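Local coordinates for UPF0141 protein yjdB (Campylobacter jejuni subsp. jejuni HB93-13, PDB 4TN0), which probably transfers phosphoethanolamine to surface acceptors through a zinc-binding, alkaline phosphatase-like periplasmic domain, and is required for polymyxin resistance and motility, at residues N32-Y46 / I190-Y202. Numbering follows the deposited sequence.
Sequences NYSLGGYTKNDTNFY and INTYDNTLLYTDY
The loop that follows strand 18-24 folds over one side of helix 186-211, where Asp-194 is the main polar meeting point. Asp-194 OD1 takes a nearly straight bond (173°) from Asn-32 ND2 at 2.9 Å. The syn lone pair is used, and the oxygen lies in the Asn-32 amide plane. Asp-194 OD2 has two donors. Tyr-38 OH donates a hydrogen bond of 2.5 Å to Asp-194 OD2 on the syn side, with OD2 at the edge of the ring. Asn-41 ND2 comes to the anti lone pair of OD2. Asn-41 ND2 also bonds Asn-191 OD1 at 3.2 Å, three residues before Asp-194 on the helix. Asp-194 is thus gripped by three loop side chains, which fixes the rotation of its carboxylate. Outside the contact, Asn-32 OD1 bonds Arg-29 NE and Asn-191 ND2 bonds Pro-174 O.

The arrangement belongs to the alkaline phosphatase-like fold, in which helices flank a mixed sheet. Strand 18-24 lies inside that sheet and leads toward the zinc site of Glu-26, Thr-65, Asp-226 and His-227.

Further along the helix, Leu-197 CD1 packs against Asn-32 CB at 3.5 Å, and CD2 meets Tyr-33. Asp-201 meets Asn-44 of the type I beta turn 42-45. With CG anti to the backbone N (chi1 -162°), its carboxylate extends to the loop. Asn-44 ND2 bonds Asp-201 OD1 at 2.8 Å from above the carboxylate plane, and Thr-47 OG1 also bonds OD1. Tyr-202 CB lies over one face of the Tyr-46 ring, 3.9 Å from its centroid. The Tyr-202 ring turns its edge to the Tyr-46 face, with planes at 76°.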
loop_
_atom_site.group_PDB
_atom_site.type_symbol
_atom_site.label_atom_id
_atom_site.label_comp_id
_atom_site.label_asym_id
_atom_site.label_seq_id
_atom_site.Cartn_x
_atom_site.Cartn_y
_atom_site.Cartn_z
ATOM N N ASN A 32 -5.105 14.060 2.497
ATOM C CA ASN A 32 -5.113 14.203 3.956
ATOM C C ASN A 32 -3.811 13.709 4.578
ATOM O O ASN A 32 -3.769 13.310 5.732
ATOM C CB ASN A 32 -6.298 13.473 4.577
ATOM C CG ASN A 32 -7.616 14.180 4.331
ATOM O OD1 ASN A 32 -7.951 14.532 3.202
ATOM N ND2 ASN A 32 -8.371 14.386 5.390
ATOM N N TYR A 33 -2.756 13.700 3.780
ATOM C CA TYR A 33 -1.427 13.367 4.263
ATOM C C TYR A 33 -0.636 14.656 4.532
ATOM O O TYR A 33 -0.529 15.532 3.668
ATOM C CB TYR A 33 -0.720 12.433 3.265
ATOM C CG TYR A 33 -1.090 10.993 3.525
ATOM C CD1 TYR A 33 -2.398 10.551 3.345
ATOM C CD2 TYR A 33 -0.141 10.077 3.998
ATOM C CE1 TYR A 33 -2.758 9.239 3.620
ATOM C CE2 TYR A 33 -0.486 8.754 4.271
ATOM C CZ TYR A 33 -1.805 8.349 4.089
ATOM O OH TYR A 33 -2.177 7.056 4.350
ATOM N N SER A 34 -0.190 14.822 5.773
ATOM C CA SER A 34 0.601 15.998 6.125
ATOM C C SER A 34 2.000 15.929 5.489
ATOM O O SER A 34 2.639 16.958 5.271
ATOM C CB SER A 34 0.683 16.160 7.646
ATOM O OG SER A 34 1.149 14.973 8.277
ATOM N N LEU A 35 2.460 14.715 5.182
ATOM C CA LEU A 35 3.689 14.496 4.405
ATOM C C LEU A 35 3.622 15.198 3.057
ATOM O O LEU A 35 4.650 15.472 2.430
ATOM C CB LEU A 35 3.942 12.991 4.201
ATOM C CG LEU A 35 4.636 12.226 5.341
ATOM C CD1 LEU A 35 4.414 10.711 5.248
ATOM C CD2 LEU A 35 6.123 12.534 5.416
ATOM N N GLY A 36 2.405 15.462 2.596
ATOM C CA GLY A 36 2.199 16.085 1.303
ATOM C C GLY A 36 1.642 17.487 1.413
ATOM O O GLY A 36 1.250 18.078 0.411
ATOM N N GLY A 37 1.596 18.028 2.626
ATOM C CA GLY A 37 1.144 19.395 2.785
ATOM C C GLY A 37 -0.271 19.595 3.302
ATOM O O GLY A 37 -0.827 20.693 3.182
ATOM N N TYR A 38 -0.873 18.536 3.838
ATOM C CA TYR A 38 -2.139 18.679 4.560
ATOM C C TYR A 38 -1.863 19.365 5.898
ATOM O O TYR A 38 -0.972 18.961 6.636
ATOM C CB TYR A 38 -2.798 17.307 4.752
ATOM C CG TYR A 38 -4.129 17.274 5.476
ATOM C CD1 TYR A 38 -5.259 17.911 4.964
ATOM C CD2 TYR A 38 -4.267 16.545 6.651
ATOM C CE1 TYR A 38 -6.487 17.849 5.633
ATOM C CE2 TYR A 38 -5.474 16.473 7.314
ATOM C CZ TYR A 38 -6.580 17.121 6.812
ATOM O OH TYR A 38 -7.767 17.019 7.517
ATOM N N THR A 39 -2.626 20.395 6.227
ATOM C CA THR A 39 -2.289 21.191 7.399
ATOM C C THR A 39 -3.281 21.139 8.590
ATOM O O THR A 39 -2.894 21.424 9.721
ATOM C CB THR A 39 -2.112 22.641 6.966
ATOM O OG1 THR A 39 -3.235 23.002 6.164
ATOM C CG2 THR A 39 -0.893 22.774 6.097
ATOM N N LYS A 40 -4.520 20.716 8.350
ATOM C CA LYS A 40 -5.554 20.705 9.385
ATOM C C LYS A 40 -5.128 19.810 10.539
ATOM O O LYS A 40 -5.103 20.247 11.680
ATOM C CB LYS A 40 -6.891 20.234 8.810
ATOM C CG LYS A 40 -8.026 20.014 9.828
ATOM C CD LYS A 40 -8.983 21.200 9.900
ATOM C CE LYS A 40 -10.061 20.989 10.977
ATOM N NZ LYS A 40 -10.867 19.731 10.797
ATOM N N ASN A 41 -4.805 18.555 10.245
ATOM C CA ASN A 41 -4.278 17.640 11.264
ATOM C C ASN A 41 -2.983 16.981 10.789
ATOM O O ASN A 41 -2.870 16.618 9.624
ATOM C CB ASN A 41 -5.315 16.567 11.636
ATOM C CG ASN A 41 -6.603 17.168 12.182
ATOM O OD1 ASN A 41 -6.570 18.147 12.923
ATOM N ND2 ASN A 41 -7.742 16.576 11.831
ATOM N N ASP A 42 -1.992 16.875 11.672
ATOM C CA ASP A 42 -0.704 16.270 11.313
ATOM C C ASP A 42 -0.792 14.747 11.296
ATOM O O ASP A 42 -0.327 14.073 12.227
ATOM C CB ASP A 42 0.407 16.708 12.271
ATOM C CG ASP A 42 1.777 16.198 11.843
ATOM O OD1 ASP A 42 1.929 15.819 10.661
ATOM O OD2 ASP A 42 2.696 16.141 12.690
ATOM N N THR A 43 -1.368 14.208 10.225
ATOM C CA THR A 43 -1.630 12.770 10.107
ATOM C C THR A 43 -0.364 11.912 10.017
ATOM O O THR A 43 -0.391 10.708 10.287
ATOM C CB THR A 43 -2.485 12.471 8.878
ATOM O OG1 THR A 43 -1.871 13.064 7.730
ATOM C CG2 THR A 43 -3.887 13.031 9.057
ATOM N N ASN A 44 0.735 12.526 9.602
ATOM C CA ASN A 44 1.973 11.788 9.405
ATOM C C ASN A 44 3.038 12.067 10.463
ATOM O O ASN A 44 4.229 12.097 10.171
ATOM C CB ASN A 44 2.501 12.090 8.018
ATOM C CG ASN A 44 1.525 11.695 6.941
ATOM O OD1 ASN A 44 1.145 12.506 6.102
ATOM N ND2 ASN A 44 1.126 10.435 6.948
ATOM N N PHE A 45 2.576 12.289 11.688
ATOM C CA PHE A 45 3.413 12.555 12.854
ATOM C C PHE A 45 4.530 11.522 13.088
ATOM O O PHE A 45 5.644 11.885 13.459
ATOM C CB PHE A 45 2.518 12.627 14.079
ATOM C CG PHE A 45 3.252 12.821 15.362
ATOM C CD1 PHE A 45 3.680 14.085 15.739
ATOM C CD2 PHE A 45 3.505 11.746 16.202
ATOM C CE1 PHE A 45 4.347 14.276 16.934
ATOM C CE2 PHE A 45 4.180 11.929 17.397
ATOM C CZ PHE A 45 4.602 13.199 17.761
ATOM N N TYR A 46 4.241 10.243 12.868
ATOM C CA TYR A 46 5.209 9.199 13.193
ATOM C C TYR A 46 6.263 8.920 12.118
ATOM O O TYR A 46 7.459 8.877 12.425
ATOM C CB TYR A 46 4.467 7.914 13.529
ATOM C CG TYR A 46 3.640 8.057 14.773
ATOM C CD1 TYR A 46 2.302 8.419 14.703
ATOM C CD2 TYR A 46 4.208 7.867 16.028
ATOM C CE1 TYR A 46 1.545 8.568 15.850
ATOM C CE2 TYR A 46 3.457 8.008 17.189
ATOM C CZ TYR A 46 2.127 8.361 17.096
ATOM O OH TYR A 46 1.373 8.509 18.243
ATOM N N ILE A 190 -14.073 14.487 9.287
ATOM C CA ILE A 190 -12.683 14.582 8.835
ATOM C C ILE A 190 -11.725 14.154 9.938
ATOM O O ILE A 190 -10.720 13.459 9.675
ATOM C CB ILE A 190 -12.312 16.007 8.351
ATOM C CG1 ILE A 190 -13.333 16.518 7.323
ATOM C CG2 ILE A 190 -10.876 16.075 7.848
ATOM C CD1 ILE A 190 -13.311 15.799 6.043
ATOM N N ASN A 191 -12.003 14.600 11.167
ATOM C CA ASN A 191 -11.160 14.241 12.295
ATOM C C ASN A 191 -11.079 12.727 12.429
ATOM O O ASN A 191 -10.000 12.160 12.559
ATOM C CB ASN A 191 -11.688 14.833 13.609
ATOM C CG ASN A 191 -11.472 16.337 13.733
ATOM O OD1 ASN A 191 -10.620 16.921 13.066
ATOM N ND2 ASN A 191 -12.232 16.958 14.631
ATOM N N THR A 192 -12.233 12.077 12.355
ATOM C CA THR A 192 -12.306 10.627 12.490
ATOM C C THR A 192 -11.495 9.943 11.406
ATOM O O THR A 192 -10.785 8.970 11.663
ATOM C CB THR A 192 -13.758 10.145 12.421
ATOM O OG1 THR A 192 -14.587 11.044 13.171
ATOM C CG2 THR A 192 -13.892 8.736 12.961
ATOM N N TYR A 193 -11.609 10.471 10.191
ATOM C CA TYR A 193 -10.915 9.927 9.035
ATOM C C TYR A 193 -9.409 10.084 9.214
ATOM O O TYR A 193 -8.646 9.159 8.900
ATOM C CB TYR A 193 -11.409 10.600 7.730
ATOM C CG TYR A 193 -10.729 10.069 6.477
ATOM C CD1 TYR A 193 -11.082 8.829 5.946
ATOM C CD2 TYR A 193 -9.743 10.811 5.823
ATOM C CE1 TYR A 193 -10.452 8.321 4.809
ATOM C CE2 TYR A 193 -9.118 10.321 4.674
ATOM C CZ TYR A 193 -9.483 9.079 4.175
ATOM O OH TYR A 193 -8.875 8.588 3.049
ATOM N N ASP A 194 -8.998 11.248 9.716
ATOM C CA ASP A 194 -7.593 11.560 9.950
ATOM C C ASP A 194 -6.959 10.715 11.063
ATOM O O ASP A 194 -5.770 10.333 10.988
ATOM C CB ASP A 194 -7.438 13.038 10.273
ATOM C CG ASP A 194 -7.579 13.905 9.048
ATOM O OD1 ASP A 194 -7.608 13.338 7.936
ATOM O OD2 ASP A 194 -7.616 15.142 9.177
ATOM N N ASN A 195 -7.752 10.418 12.089
ATOM C CA ASN A 195 -7.306 9.504 13.135
ATOM C C ASN A 195 -6.928 8.154 12.552
ATOM O O ASN A 195 -5.931 7.569 12.961
ATOM C CB ASN A 195 -8.383 9.299 14.200
ATOM C CG ASN A 195 -8.553 10.491 15.097
ATOM O OD1 ASN A 195 -7.680 11.352 15.186
ATOM N ND2 ASN A 195 -9.699 10.554 15.768
ATOM N N THR A 196 -7.726 7.656 11.609
ATOM C CA THR A 196 -7.438 6.367 10.997
ATOM C C THR A 196 -6.118 6.427 10.237
ATOM O O THR A 196 -5.385 5.447 10.186
ATOM C CB THR A 196 -8.552 5.905 10.023
ATOM O OG1 THR A 196 -8.552 6.729 8.841
ATOM C CG2 THR A 196 -9.873 5.993 10.676
ATOM N N LEU A 197 -5.822 7.584 9.651
ATOM C CA LEU A 197 -4.563 7.779 8.930
ATOM C C LEU A 197 -3.378 7.801 9.903
ATOM O O LEU A 197 -2.309 7.242 9.620
ATOM C CB LEU A 197 -4.613 9.079 8.122
ATOM C CG LEU A 197 -5.612 9.173 6.950
ATOM C CD1 LEU A 197 -5.562 10.528 6.277
ATOM C CD2 LEU A 197 -5.368 8.071 5.916
ATOM N N LEU A 198 -3.582 8.466 11.040
ATOM C CA LEU A 198 -2.603 8.571 12.113
ATOM C C LEU A 198 -2.242 7.191 12.636
ATOM O O LEU A 198 -1.068 6.851 12.788
ATOM C CB LEU A 198 -3.149 9.436 13.245
ATOM C CG LEU A 198 -2.183 9.832 14.356
ATOM C CD1 LEU A 198 -1.072 10.700 13.778
ATOM C CD2 LEU A 198 -2.954 10.598 15.425
ATOM N N TYR A 199 -3.262 6.384 12.881
ATOM C CA TYR A 199 -3.041 5.032 13.366
ATOM C C TYR A 199 -2.252 4.221 12.346
ATOM O O TYR A 199 -1.297 3.543 12.692
ATOM C CB TYR A 199 -4.377 4.357 13.659
ATOM C CG TYR A 199 -4.287 2.947 14.215
ATOM C CD1 TYR A 199 -3.447 2.650 15.279
ATOM C CD2 TYR A 199 -5.091 1.934 13.713
ATOM C CE1 TYR A 199 -3.395 1.370 15.813
ATOM C CE2 TYR A 199 -5.043 0.651 14.230
ATOM C CZ TYR A 199 -4.198 0.374 15.286
ATOM O OH TYR A 199 -4.155 -0.895 15.805
ATOM N N THR A 200 -2.632 4.330 11.080
ATOM C CA THR A 200 -1.887 3.677 10.012
ATOM C C THR A 200 -0.464 4.233 9.951
ATOM O O THR A 200 0.485 3.475 9.764
ATOM C CB THR A 200 -2.582 3.841 8.649
ATOM O OG1 THR A 200 -3.759 3.029 8.633
ATOM C CG2 THR A 200 -1.667 3.386 7.516
ATOM N N ASP A 201 -0.304 5.541 10.132
ATOM C CA ASP A 201 1.031 6.126 10.122
ATOM C C ASP A 201 1.915 5.523 11.238
ATOM O O ASP A 201 3.059 5.120 10.992
ATOM C CB ASP A 201 0.945 7.641 10.259
ATOM C CG ASP A 201 2.226 8.341 9.821
ATOM O OD1 ASP A 201 2.414 8.533 8.599
ATOM O OD2 ASP A 201 3.033 8.723 10.691
ATOM N N TYR A 202 1.366 5.426 12.448
ATOM C CA TYR A 202 2.073 4.842 13.589
ATOM C C TYR A 202 2.522 3.418 13.306
ATOM O O TYR A 202 3.665 3.044 13.583
ATOM C CB TYR A 202 1.179 4.876 14.837
ATOM C CG TYR A 202 1.601 3.961 15.977
ATOM C CD1 TYR A 202 1.010 2.713 16.147
ATOM C CD2 TYR A 202 2.571 4.354 16.893
ATOM C CE1 TYR A 202 1.386 1.878 17.184
ATOM C CE2 TYR A 202 2.958 3.525 17.928
ATOM C CZ TYR A 202 2.364 2.290 18.074
ATOM O OH TYR A 202 2.735 1.467 19.124
#